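Local coordinates for ribonucleoside-diphosphate reductase (Pseudomonas aeruginosa, PDB 5IM3), which probably reduces ribonucleoside diphosphates to their deoxy forms for DNA synthesis, and binds dATP as an allosterically regulated class I ribonucleotide reductase, at residues N482-I487 with H560-F565; C587-L592 with A768-A773; W858-A863 with R898-T903; S875-I880 with T902-R907. All blocks are in the same frame, centred on the assembly; numbering follows the deposited sequence.

How the contacts relate
From the N terminus, contact 1 comes first: residues 560-565 return beside 482-487 and close a loop of 72 residues, mostly helix. Contact 2 follows in series, bringing 768-773 against 587-592 over a much longer excursion. Contacts 3 and 4 come last and end on the same stretch, sharing Thr902 and Thr903; 875-880 lies within the loop that contact 3 closes. The shared piece also reaches back: Thr903 OG1 is probably hydrogen-bonded to Leu563 O of contact 1, and Thr902 OG1 to Thr588 O of contact 2. Strand 562-565 and the 587-592 loop are thereby tied to the segment leading into strand 906-909.

Contact 1 of 4, residues N482-I487 with H560-F565; sequences NTANWI and HPWLTF
Residues 482-487 and 562-565 run parallel and are laced by backbone hydrogen bonds. Trp562 N donates to Thr483 O, and Ile487 N to Thr564 O at 2.9 Å. Between them Asn485 N reaches Trp562 O at 2.6 Å, nearly straight at 170°. Asn485 O takes two donors from one residue, Thr564 N at 3.1 Å and Thr564 OG1 at 2.6 Å. The hydroxyl gets there because chi1 of Thr564 (68°) sets OG1 between its own N and carbonyl carbon. Thr564 OG1 also lies at the edge of the Trp486 ring, near its plane, 3.2 Å from Trp486 CE3.

Apolar contacts form on both faces. Ala484 CB meets Trp562 CB on one; on the other Ile487 CD1 reaches Leu563 CG at 3.9 Å, and Ile487 CB lies near Phe565 CD1. Before the strand, Pro561 follows a cis peptide and lays its CB 3.4 Å from Thr483 OG1. His560 CD2 sits above one face of the Trp562 indole, toward its rim.

Strand 450-455 flanks the other edge of 482-487, and helices 461-465 and 544-558 cover the Asn485, Ile487 and Leu563 face, as in one of the two five-stranded parallel halves of the ten-stranded alpha-beta barrel of ribonucleotide reductases.

Contact 2 of 4, residues C587-L592 with A768-A773; sequences CTEITL and AIAPTA
Glu589 packs along Ala768 to Ala770, and Ile590 on Ala768, in the dense part of this meeting of two loops, which no direct hydrogen bond joins. Glu589 CB sits 3.3 Å from Ile769 O, and the chain then bends at chi2 (-74°) to run along the Ala770 backbone, bringing OE2 3.3 Å from Ala770 CB. The methyl of Ala768 fits between the other loop's backbone and a side chain: its CB is 3.7 Å from Glu589 O and equally 3.7 Å from Ile590 CD1. Ile769 contributes its carbonyl here and turns its side chain away.

The other end is looser. Cys587 CB meets the ring of Pro771 in one contact, 4.0 Å to CD, and that proline is exposed. Ser875 also touches Pro771 and Glu589.

Links between the loops are indirect. Ala873 is hydrogen-bonded through its backbone to both Glu589 and Ile769, and Asn585 OD1 accepts from the backbone N of Glu589 and of Ile590. Beside them, Thr772 is the N-cap of helix 773-779. Asn585, Cys587 and Glu589 match the Asn-x-Cys-x-Glu pattern of the ribonucleotide reductase finger loop, whose cysteine carries the thiyl radical in relatives; Cys587 is probably its counterpart.

Contact 3 of 4, residues W858-A863 with R898-T903; sequences WIVEAA and RGLKTT
Arg898 and Leu900 flank Gly899, the C-prime residue of the Schellman motif that ends helix 885-897, and both reach over to helix 856-866. In that motif Leu900 N bonds back to Ala895 O and Gly899 N to Trp896 O, so the chain turns sharply and Leu900 is set facing the second helix.

Leu900 spreads its two methyls over different helix residues. CD1 lies 3.9 Å from Val860 CG1, the methyl that chi1 (172°) sets anti to its N. Leu900 CD2 lies 3.7 Å from Ala863 CB and 3.5 Å from Ala863 C.

At the more polar end Glu861 and Arg898 form a salt bridge, OE2 to NE at 2.8 Å. OE2 lies well out of the guanidinium plane, over a face, and no N-H points at it, so the attraction is one of charges; the carboxylate and guanidinium planes are 63° apart. Each partner has a further, long and weak ion pair: Glu861 with Arg865, Arg898 with Glu741.

Arg898 O is hydrogen-bonded to Ser864 OG of helix 856-866. Around the contact, Met894 of helix 885-897 packs on Val860 and Glu861, Leu876 before strand 878-881 covers Ala863 and Leu900, and Ile682 of helix 679-707 touches Glu861.

Contact 4 of 4, residues S875-I880 with T902-R907; sequences SLNLYI and TTYYLR
Residues 876-880 and 904-907 bind side by side in parallel, each chain giving and taking backbone hydrogen bonds. Leu878 N donates to Tyr905 O, Leu878 O accepts from Arg907 N, and Arg907 O accepts from Ile880 N at 2.9 Å; in all three the donor is almost in line with the C=O. Where the strands begin the pairing is less regular: Tyr904 N reaches Leu876 O at 2.9 Å from above the carbonyl plane. A side chain then substitutes for a backbone acceptor, Asn877 OD1 taking a weak bond from Tyr905 N at 3.1 Å; its oxygen lies at the edge of the Tyr905 ring, in plane. Leu876 N gives its hydrogen to a water, which in turn donates to Thr902 OG1.

Other polar ends are met outside: Ser875 OG by Cys587 O, Thr902 OG1 by Thr588 O, Thr903 OG1 by Leu563 O. Tyr879 OH is bonded to Glu786 OE1, and Asn877 ND2 weakly to Glu786 OE2.

With CG of Tyr904 anti to its N (chi1 -161°) and CG of Tyr905 anti to its carbonyl carbon (chi1 -75°), Tyr905 CD2 stands 3.6 Å above the centre of the Tyr904 ring. Arg907 CB lies 3.5 Å from Tyr879 CD2, and Ile880 CD1 meets Leu906 CD1.

Strands 878-881 and 906-909, joined through helix 885-897, form a beta-alpha-beta crossover; Tyr904 and Tyr905 are consistent with the stacked tyrosine pair on the radical-transfer path of class I reductases.

Contact 1 of 4, residues N482-I487 with H560-F565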
loop_
_atom_site.group_PDB
_atom_site.type_symbol
_atom_site.label_atom_id
_atom_site.label_comp_id
_atom_site.label_asym_id
_atom_site.label_seq_id
_atom_site.Cartn_x
_atom_site.Cartn_y
_atom_site.Cartn_z
ATOM N N ASN A 482 31.016 8.516 4.030
ATOM C CA ASN A 482 30.281 9.143 2.945
ATOM C C ASN A 482 30.732 8.563 1.607
ATOM O O ASN A 482 31.822 8.003 1.478
ATOM C CB ASN A 482 30.472 10.666 2.958
ATOM C CG ASN A 482 29.824 11.336 4.169
ATOM O OD1 ASN A 482 30.473 12.088 4.896
ATOM N ND2 ASN A 482 28.543 11.071 4.381
ATOM N N THR A 483 29.866 8.701 0.608
ATOM C CA THR A 483 30.120 8.199 -0.731
ATOM C C THR A 483 29.726 9.266 -1.739
ATOM O O THR A 483 28.825 10.073 -1.486
ATOM C CB THR A 483 29.327 6.909 -1.015
ATOM O OG1 THR A 483 27.937 7.160 -0.811
ATOM C CG2 THR A 483 29.767 5.771 -0.100
ATOM N N ALA A 484 30.402 9.264 -2.889
ATOM C CA ALA A 484 30.060 10.184 -3.964
ATOM C C ALA A 484 30.348 9.535 -5.309
ATOM O O ALA A 484 31.324 8.799 -5.452
ATOM C CB ALA A 484 30.829 11.502 -3.847
ATOM N N ASN A 485 29.490 9.821 -6.288
ATOM C CA ASN A 485 29.717 9.391 -7.659
ATOM C C ASN A 485 30.684 10.335 -8.367
ATOM O O ASN A 485 30.561 11.560 -8.271
ATOM C CB ASN A 485 28.399 9.345 -8.434
ATOM C CG ASN A 485 27.487 8.220 -7.983
ATOM O OD1 ASN A 485 26.396 8.459 -7.459
ATOM N ND2 ASN A 485 27.920 6.984 -8.203
ATOM N N TRP A 486 31.637 9.752 -9.087
ATOM C CA TRP A 486 32.575 10.480 -9.944
ATOM C C TRP A 486 32.140 10.204 -11.386
ATOM O O TRP A 486 32.527 9.203 -11.987
ATOM C CB TRP A 486 34.007 10.025 -9.654
ATOM C CG TRP A 486 35.096 10.878 -10.236
ATOM C CD1 TRP A 486 36.072 10.476 -11.101
ATOM C CD2 TRP A 486 35.334 12.268 -9.980
ATOM N NE1 TRP A 486 36.901 11.530 -11.402
ATOM C CE2 TRP A 486 36.470 12.641 -10.727
ATOM C CE3 TRP A 486 34.698 13.231 -9.194
ATOM C CZ2 TRP A 486 36.983 13.939 -10.712
ATOM C CZ3 TRP A 486 35.207 14.523 -9.182
ATOM C CH2 TRP A 486 36.335 14.864 -9.938
ATOM N N ILE A 487 31.321 11.094 -11.936
ATOM C CA ILE A 487 30.510 10.796 -13.114
ATOM C C ILE A 487 31.189 11.389 -14.346
ATOM O O ILE A 487 31.367 12.614 -14.405
ATOM C CB ILE A 487 29.082 11.341 -12.970
ATOM C CG1 ILE A 487 28.457 10.857 -11.660
ATOM C CG2 ILE A 487 28.231 10.897 -14.162
ATOM C CD1 ILE A 487 27.147 11.542 -11.324
ATOM N N HIS A 560 22.934 9.281 -0.309
ATOM C CA HIS A 560 24.241 8.974 -0.866
ATOM C C HIS A 560 24.059 7.949 -1.975
ATOM O O HIS A 560 23.059 7.224 -1.994
ATOM C CB HIS A 560 25.190 8.432 0.212
ATOM C CG HIS A 560 25.392 9.368 1.362
ATOM N ND1 HIS A 560 24.555 9.392 2.458
ATOM C CD2 HIS A 560 26.331 10.318 1.583
ATOM C CE1 HIS A 560 24.972 10.316 3.305
ATOM N NE2 HIS A 560 26.048 10.892 2.798
ATOM N N PRO A 561 25.012 7.864 -2.921
ATOM C CA PRO A 561 26.181 8.745 -3.054
ATOM C C PRO A 561 25.837 10.090 -3.679
ATOM O O PRO A 561 24.878 10.184 -4.449
ATOM C CB PRO A 561 27.125 7.952 -3.976
ATOM C CG PRO A 561 26.584 6.560 -4.010
ATOM C CD PRO A 561 25.111 6.702 -3.819
ATOM N N TRP A 562 26.614 11.119 -3.351
ATOM C CA TRP A 562 26.434 12.415 -3.980
ATOM C C TRP A 562 26.827 12.337 -5.455
ATOM O O TRP A 562 27.450 11.375 -5.912
ATOM C CB TRP A 562 27.261 13.477 -3.255
ATOM C CG TRP A 562 26.918 13.590 -1.802
ATOM C CD1 TRP A 562 25.674 13.522 -1.247
ATOM C CD2 TRP A 562 27.831 13.774 -0.715
ATOM N NE1 TRP A 562 25.754 13.663 0.115
ATOM C CE2 TRP A 562 27.069 13.815 0.468
ATOM C CE3 TRP A 562 29.223 13.908 -0.626
ATOM C CZ2 TRP A 562 27.649 13.987 1.725
ATOM C CZ3 TRP A 562 29.796 14.077 0.622
ATOM C CH2 TRP A 562 29.012 14.115 1.779
ATOM N N LEU A 563 26.455 13.371 -6.203
ATOM C CA LEU A 563 26.693 13.443 -7.640
ATOM C C LEU A 563 27.719 14.534 -7.922
ATOM O O LEU A 563 27.461 15.715 -7.662
ATOM C CB LEU A 563 25.393 13.724 -8.392
ATOM C CG LEU A 563 24.458 12.545 -8.692
ATOM C CD1 LEU A 563 24.103 11.748 -7.450
ATOM C CD2 LEU A 563 23.186 13.051 -9.365
ATOM N N THR A 564 28.877 14.139 -8.451
ATOM C CA THR A 564 29.917 15.071 -8.869
ATOM C C THR A 564 30.380 14.687 -10.266
ATOM O O THR A 564 30.314 13.516 -10.653
ATOM C CB THR A 564 31.110 15.077 -7.896
ATOM O OG1 THR A 564 31.798 13.824 -7.970
ATOM C CG2 THR A 564 30.642 15.317 -6.459
ATOM N N PHE A 565 30.857 15.675 -11.022
ATOM C CA PHE A 565 31.101 15.512 -12.452
ATOM C C PHE A 565 32.591 15.623 -12.755
ATOM O O PHE A 565 33.204 16.676 -12.550
ATOM C CB PHE A 565 30.284 16.531 -13.241
ATOM C CG PHE A 565 28.809 16.385 -13.027
ATOM C CD1 PHE A 565 28.139 15.275 -13.513
ATOM C CD2 PHE A 565 28.099 17.329 -12.308
ATOM C CE1 PHE A 565 26.784 15.120 -13.307
ATOM C CE2 PHE A 565 26.740 17.179 -12.097
ATOM C CZ PHE A 565 26.084 16.071 -12.597
#

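Contact 2 of 4, residues C587-L592 with A768-A773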
loop_
_atom_site.group_PDB
_atom_site.type_symbol
_atom_site.label_atom_id
_atom_site.label_comp_id
_atom_site.label_asym_id
_atom_site.label_seq_id
_atom_site.Cartn_x
_atom_site.Cartn_y
_atom_site.Cartn_z
ATOM N N CYS A 587 33.402 17.766 1.228
ATOM C CA CYS A 587 32.292 18.702 1.094
ATOM C C CYS A 587 32.008 19.098 -0.352
ATOM O O CYS A 587 31.105 19.904 -0.591
ATOM C CB CYS A 587 32.568 19.946 1.946
ATOM S SG CYS A 587 32.790 19.561 3.704
ATOM N N THR A 588 32.763 18.561 -1.313
ATOM C CA THR A 588 32.445 18.614 -2.744
ATOM C C THR A 588 32.575 20.015 -3.339
ATOM O O THR A 588 31.824 20.371 -4.244
ATOM C CB THR A 588 31.043 18.058 -3.033
ATOM O OG1 THR A 588 30.043 19.008 -2.643
ATOM C CG2 THR A 588 30.826 16.741 -2.297
ATOM N N GLU A 589 33.535 20.818 -2.870
ATOM C CA GLU A 589 33.824 22.109 -3.483
ATOM C C GLU A 589 35.272 22.247 -3.938
ATOM O O GLU A 589 35.623 23.278 -4.525
ATOM C CB GLU A 589 33.484 23.258 -2.519
ATOM C CG GLU A 589 34.563 23.608 -1.481
ATOM C CD GLU A 589 34.668 22.593 -0.363
ATOM O OE1 GLU A 589 33.986 21.548 -0.428
ATOM O OE2 GLU A 589 35.430 22.850 0.591
ATOM N N ILE A 590 36.115 21.248 -3.693
ATOM C CA ILE A 590 37.543 21.318 -3.981
ATOM C C ILE A 590 37.852 20.413 -5.166
ATOM O O ILE A 590 37.329 19.297 -5.259
ATOM C CB ILE A 590 38.369 20.912 -2.744
ATOM C CG1 ILE A 590 38.009 21.809 -1.554
ATOM C CG2 ILE A 590 39.856 20.973 -3.042
ATOM C CD1 ILE A 590 38.284 23.291 -1.779
ATOM N N THR A 591 38.716 20.898 -6.074
ATOM C CA THR A 591 39.103 20.140 -7.269
ATOM C C THR A 591 40.612 20.321 -7.459
ATOM O O THR A 591 41.066 21.170 -8.228
ATOM C CB THR A 591 38.320 20.583 -8.508
ATOM O OG1 THR A 591 38.500 21.987 -8.722
ATOM C CG2 THR A 591 36.838 20.286 -8.349
ATOM N N LEU A 592 41.386 19.501 -6.749
ATOM C CA LEU A 592 42.840 19.556 -6.778
ATOM C C LEU A 592 43.411 18.205 -7.198
ATOM O O LEU A 592 42.796 17.158 -6.981
ATOM C CB LEU A 592 43.399 19.950 -5.405
ATOM C CG LEU A 592 42.967 21.311 -4.852
ATOM C CD1 LEU A 592 43.462 21.477 -3.422
ATOM C CD2 LEU A 592 43.477 22.443 -5.729
ATOM N N ALA A 768 36.892 28.803 -3.838
ATOM C CA ALA A 768 36.042 27.650 -3.580
ATOM C C ALA A 768 35.033 28.057 -2.519
ATOM O O ALA A 768 35.409 28.671 -1.516
ATOM C CB ALA A 768 36.862 26.443 -3.116
ATOM N N ILE A 769 33.763 27.732 -2.742
ATOM C CA ILE A 769 32.692 28.078 -1.813
ATOM C C ILE A 769 32.392 26.831 -0.992
ATOM O O ILE A 769 31.746 25.893 -1.466
ATOM C CB ILE A 769 31.448 28.600 -2.538
ATOM C CG1 ILE A 769 31.787 29.858 -3.341
ATOM C CG2 ILE A 769 30.337 28.906 -1.534
ATOM C CD1 ILE A 769 30.628 30.377 -4.187
ATOM N N ALA A 770 32.855 26.828 0.245
ATOM C CA ALA A 770 32.682 25.737 1.183
ATOM C C ALA A 770 31.594 26.068 2.190
ATOM O O ALA A 770 31.208 27.231 2.341
ATOM C CB ALA A 770 33.997 25.464 1.919
ATOM N N PRO A 771 31.066 25.070 2.897
ATOM C CA PRO A 771 30.145 25.370 3.998
ATOM C C PRO A 771 30.829 26.243 5.038
ATOM O O PRO A 771 32.053 26.230 5.183
ATOM C CB PRO A 771 29.791 23.986 4.557
ATOM C CG PRO A 771 30.049 23.043 3.420
ATOM C CD PRO A 771 31.225 23.621 2.697
ATOM N N THR A 772 30.022 27.018 5.762
ATOM C CA THR A 772 30.528 28.020 6.698
ATOM C C THR A 772 29.729 27.992 7.990
ATOM O O THR A 772 29.454 29.038 8.589
ATOM C CB THR A 772 30.473 29.420 6.090
ATOM O OG1 THR A 772 29.106 29.790 5.876
ATOM C CG2 THR A 772 31.227 29.477 4.769
ATOM N N ALA A 773 29.340 26.794 8.432
ATOM C CA ALA A 773 28.479 26.651 9.603
ATOM C C ALA A 773 28.938 27.539 10.757
ATOM O O ALA A 773 28.217 28.445 11.191
ATOM C CB ALA A 773 28.446 25.185 10.037
#

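Contact 3 of 4, residues W858-A863 with R898-T903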
loop_
_atom_site.group_PDB
_atom_site.type_symbol
_atom_site.label_atom_id
_atom_site.label_comp_id
_atom_site.label_asym_id
_atom_site.label_seq_id
_atom_site.Cartn_x
_atom_site.Cartn_y
_atom_site.Cartn_z
ATOM N N TRP A 858 16.179 27.854 -9.467
ATOM C CA TRP A 858 16.853 29.102 -9.121
ATOM C C TRP A 858 18.207 28.836 -8.473
ATOM O O TRP A 858 19.190 29.522 -8.772
ATOM C CB TRP A 858 15.976 29.939 -8.189
ATOM C CG TRP A 858 14.668 30.345 -8.784
ATOM C CD1 TRP A 858 13.435 29.875 -8.442
ATOM C CD2 TRP A 858 14.454 31.313 -9.822
ATOM N NE1 TRP A 858 12.469 30.483 -9.204
ATOM C CE2 TRP A 858 13.069 31.370 -10.059
ATOM C CE3 TRP A 858 15.301 32.133 -10.574
ATOM C CZ2 TRP A 858 12.508 32.214 -11.015
ATOM C CZ3 TRP A 858 14.742 32.968 -11.527
ATOM C CH2 TRP A 858 13.359 33.005 -11.736
ATOM N N ILE A 859 18.276 27.843 -7.584
ATOM C CA ILE A 859 19.523 27.541 -6.887
ATOM C C ILE A 859 20.554 26.978 -7.856
ATOM O O ILE A 859 21.754 27.253 -7.737
ATOM C CB ILE A 859 19.255 26.571 -5.720
ATOM C CG1 ILE A 859 18.116 27.087 -4.833
ATOM C CG2 ILE A 859 20.512 26.367 -4.886
ATOM C CD1 ILE A 859 18.356 28.459 -4.253
ATOM N N VAL A 860 20.108 26.172 -8.823
ATOM C CA VAL A 860 21.028 25.592 -9.794
ATOM C C VAL A 860 21.552 26.666 -10.739
ATOM O O VAL A 860 22.761 26.766 -10.980
ATOM C CB VAL A 860 20.338 24.451 -10.563
ATOM C CG1 VAL A 860 21.215 23.963 -11.711
ATOM C CG2 VAL A 860 20.004 23.308 -9.619
ATOM N N GLU A 861 20.649 27.476 -11.301
ATOM C CA GLU A 861 21.065 28.509 -12.245
ATOM C C GLU A 861 21.993 29.519 -11.585
ATOM O O GLU A 861 22.948 29.997 -12.209
ATOM C CB GLU A 861 19.842 29.214 -12.830
ATOM C CG GLU A 861 19.390 28.662 -14.170
ATOM C CD GLU A 861 20.410 28.900 -15.268
ATOM O OE1 GLU A 861 21.307 29.749 -15.075
ATOM O OE2 GLU A 861 20.317 28.233 -16.320
ATOM N N ALA A 862 21.721 29.866 -10.327
ATOM C CA ALA A 862 22.608 30.766 -9.600
ATOM C C ALA A 862 23.987 30.143 -9.433
ATOM O O ALA A 862 25.011 30.789 -9.684
ATOM C CB ALA A 862 22.005 31.106 -8.239
ATOM N N ALA A 863 24.030 28.878 -9.009
ATOM C CA ALA A 863 25.308 28.193 -8.863
ATOM C C ALA A 863 26.017 28.074 -10.205
ATOM O O ALA A 863 27.246 28.188 -10.277
ATOM C CB ALA A 863 25.094 26.817 -8.239
ATOM N N ARG A 898 23.970 22.604 -16.965
ATOM C CA ARG A 898 24.350 23.988 -16.700
ATOM C C ARG A 898 25.807 24.131 -16.277
ATOM O O ARG A 898 26.196 25.182 -15.758
ATOM C CB ARG A 898 23.434 24.593 -15.633
ATOM C CG ARG A 898 21.989 24.746 -16.067
ATOM C CD ARG A 898 21.865 25.750 -17.202
ATOM N NE ARG A 898 20.525 25.794 -17.769
ATOM C CZ ARG A 898 20.196 26.512 -18.837
ATOM N NH1 ARG A 898 21.110 27.253 -19.448
ATOM N NH2 ARG A 898 18.952 26.489 -19.292
ATOM N N GLY A 899 26.619 23.099 -16.486
ATOM C CA GLY A 899 28.043 23.222 -16.265
ATOM C C GLY A 899 28.479 23.190 -14.820
ATOM O O GLY A 899 29.578 23.659 -14.510
ATOM N N LEU A 900 27.662 22.651 -13.922
ATOM C CA LEU A 900 28.080 22.529 -12.534
ATOM C C LEU A 900 29.109 21.416 -12.385
ATOM O O LEU A 900 29.059 20.397 -13.082
ATOM C CB LEU A 900 26.876 22.259 -11.631
ATOM C CG LEU A 900 25.913 23.428 -11.396
ATOM C CD1 LEU A 900 24.769 22.976 -10.509
ATOM C CD2 LEU A 900 26.621 24.629 -10.776
ATOM N N LYS A 901 30.059 21.627 -11.477
ATOM C CA LYS A 901 31.084 20.629 -11.204
ATOM C C LYS A 901 30.659 19.634 -10.137
ATOM O O LYS A 901 31.033 18.460 -10.216
ATOM C CB LYS A 901 32.384 21.315 -10.767
ATOM C CG LYS A 901 32.979 22.245 -11.809
ATOM C CD LYS A 901 34.330 22.771 -11.364
ATOM C CE LYS A 901 34.935 23.708 -12.395
ATOM N NZ LYS A 901 36.250 24.225 -11.945
ATOM N N THR A 902 29.885 20.069 -9.145
ATOM C CA THR A 902 29.539 19.214 -8.020
ATOM C C THR A 902 28.126 19.516 -7.546
ATOM O O THR A 902 27.596 20.612 -7.749
ATOM C CB THR A 902 30.512 19.408 -6.849
ATOM O OG1 THR A 902 30.595 20.803 -6.527
ATOM C CG2 THR A 902 31.897 18.880 -7.196
ATOM N N THR A 903 27.524 18.518 -6.909
ATOM C CA THR A 903 26.358 18.719 -6.065
ATOM C C THR A 903 26.644 18.059 -4.727
ATOM O O THR A 903 27.531 17.211 -4.608
ATOM C CB THR A 903 25.058 18.151 -6.675
ATOM O OG1 THR A 903 25.094 16.717 -6.666
ATOM C CG2 THR A 903 24.857 18.651 -8.100
#

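Contact 4 of 4, residues S875-I880 with T902-R907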
loop_
_atom_site.group_PDB
_atom_site.type_symbol
_atom_site.label_atom_id
_atom_site.label_comp_id
_atom_site.label_asym_id
_atom_site.label_seq_id
_atom_site.Cartn_x
_atom_site.Cartn_y
_atom_site.Cartn_z
ATOM N N SER A 875 30.115 24.016 -2.707
ATOM C CA SER A 875 29.229 23.082 -2.020
ATOM C C SER A 875 27.781 23.512 -2.216
ATOM O O SER A 875 27.376 24.583 -1.750
ATOM C CB SER A 875 29.574 23.022 -0.536
ATOM O OG SER A 875 30.906 22.600 -0.352
ATOM N N LEU A 876 27.001 22.679 -2.895
ATOM C CA LEU A 876 25.662 23.050 -3.342
ATOM C C LEU A 876 24.648 22.050 -2.802
ATOM O O LEU A 876 24.448 20.982 -3.388
ATOM C CB LEU A 876 25.602 23.113 -4.864
ATOM C CG LEU A 876 24.289 23.649 -5.436
ATOM C CD1 LEU A 876 24.069 25.098 -5.019
ATOM C CD2 LEU A 876 24.282 23.515 -6.949
ATOM N N ASN A 877 23.999 22.397 -1.696
ATOM C CA ASN A 877 22.855 21.633 -1.230
ATOM C C ASN A 877 21.633 21.977 -2.070
ATOM O O ASN A 877 21.436 23.130 -2.464
ATOM C CB ASN A 877 22.580 21.918 0.242
ATOM C CG ASN A 877 23.679 21.408 1.142
ATOM O OD1 ASN A 877 24.225 20.327 0.923
ATOM N ND2 ASN A 877 24.022 22.192 2.153
ATOM N N LEU A 878 20.825 20.968 -2.367
ATOM C CA LEU A 878 19.610 21.149 -3.143
ATOM C C LEU A 878 18.408 20.733 -2.313
ATOM O O LEU A 878 18.443 19.716 -1.611
ATOM C CB LEU A 878 19.660 20.354 -4.448
ATOM C CG LEU A 878 20.658 20.865 -5.492
ATOM C CD1 LEU A 878 20.614 19.986 -6.725
ATOM C CD2 LEU A 878 20.379 22.312 -5.874
ATOM N N TYR A 879 17.353 21.540 -2.391
ATOM C CA TYR A 879 16.129 21.328 -1.634
ATOM C C TYR A 879 14.998 21.077 -2.618
ATOM O O TYR A 879 14.765 21.885 -3.521
ATOM C CB TYR A 879 15.828 22.534 -0.744
ATOM C CG TYR A 879 16.967 22.862 0.190
ATOM C CD1 TYR A 879 18.030 23.650 -0.230
ATOM C CD2 TYR A 879 16.987 22.370 1.487
ATOM C CE1 TYR A 879 19.077 23.945 0.619
ATOM C CE2 TYR A 879 18.029 22.663 2.343
ATOM C CZ TYR A 879 19.071 23.447 1.904
ATOM O OH TYR A 879 20.109 23.734 2.759
ATOM N N ILE A 880 14.310 19.953 -2.452
ATOM C CA ILE A 880 13.277 19.528 -3.383
ATOM C C ILE A 880 12.074 19.078 -2.572
ATOM O O ILE A 880 12.144 18.071 -1.856
ATOM C CB ILE A 880 13.758 18.404 -4.310
ATOM C CG1 ILE A 880 14.925 18.904 -5.169
ATOM C CG2 ILE A 880 12.601 17.908 -5.175
ATOM C CD1 ILE A 880 15.477 17.879 -6.134
ATOM N N THR A 902 29.885 20.069 -9.145
ATOM C CA THR A 902 29.539 19.214 -8.020
ATOM C C THR A 902 28.126 19.516 -7.546
ATOM O O THR A 902 27.596 20.612 -7.749
ATOM C CB THR A 902 30.512 19.408 -6.849
ATOM O OG1 THR A 902 30.595 20.803 -6.527
ATOM C CG2 THR A 902 31.897 18.880 -7.196
ATOM N N THR A 903 27.524 18.518 -6.909
ATOM C CA THR A 903 26.358 18.719 -6.065
ATOM C C THR A 903 26.644 18.059 -4.727
ATOM O O THR A 903 27.531 17.211 -4.608
ATOM C CB THR A 903 25.058 18.151 -6.675
ATOM O OG1 THR A 903 25.094 16.717 -6.666
ATOM C CG2 THR A 903 24.857 18.651 -8.100
ATOM N N TYR A 904 25.880 18.462 -3.718
ATOM C CA TYR A 904 26.154 18.069 -2.344
ATOM C C TYR A 904 24.951 17.311 -1.791
ATOM O O TYR A 904 24.399 16.445 -2.479
ATOM C CB TYR A 904 26.492 19.321 -1.521
ATOM C CG TYR A 904 27.228 19.096 -0.212
ATOM C CD1 TYR A 904 27.825 17.878 0.088
ATOM C CD2 TYR A 904 27.314 20.115 0.730
ATOM C CE1 TYR A 904 28.488 17.685 1.286
ATOM C CE2 TYR A 904 27.970 19.929 1.928
ATOM C CZ TYR A 904 28.555 18.717 2.203
ATOM O OH TYR A 904 29.212 18.539 3.399
ATOM N N TYR A 905 24.525 17.623 -0.570
ATOM C CA TYR A 905 23.386 16.935 0.021
ATOM C C TYR A 905 22.121 17.167 -0.792
ATOM O O TYR A 905 21.913 18.233 -1.377
ATOM C CB TYR A 905 23.140 17.417 1.449
ATOM C CG TYR A 905 24.120 16.909 2.473
ATOM C CD1 TYR A 905 24.026 15.618 2.969
ATOM C CD2 TYR A 905 25.123 17.731 2.968
ATOM C CE1 TYR A 905 24.913 15.152 3.916
ATOM C CE2 TYR A 905 26.014 17.276 3.915
ATOM C CZ TYR A 905 25.905 15.988 4.387
ATOM O OH TYR A 905 26.798 15.536 5.333
ATOM N N LEU A 906 21.263 16.154 -0.810
ATOM C CA LEU A 906 19.889 16.296 -1.267
ATOM C C LEU A 906 18.987 16.344 -0.039
ATOM O O LEU A 906 19.019 15.433 0.797
ATOM C CB LEU A 906 19.484 15.146 -2.189
ATOM C CG LEU A 906 17.992 15.080 -2.538
ATOM C CD1 LEU A 906 17.567 16.288 -3.358
ATOM C CD2 LEU A 906 17.680 13.795 -3.271
ATOM N N ARG A 907 18.208 17.414 0.078
ATOM C CA ARG A 907 17.176 17.537 1.101
ATOM C C ARG A 907 15.832 17.392 0.398
ATOM O O ARG A 907 15.442 18.258 -0.390
ATOM C CB ARG A 907 17.291 18.870 1.833
ATOM C CG ARG A 907 18.631 19.082 2.521
ATOM C CD ARG A 907 18.728 18.292 3.817
ATOM N NE ARG A 907 19.983 18.564 4.518
ATOM C CZ ARG A 907 21.036 17.751 4.541
ATOM N NH1 ARG A 907 21.007 16.583 3.909
ATOM N NH2 ARG A 907 22.125 18.105 5.211
HETATM O O HOH W 1 28.361 20.550 -4.277
#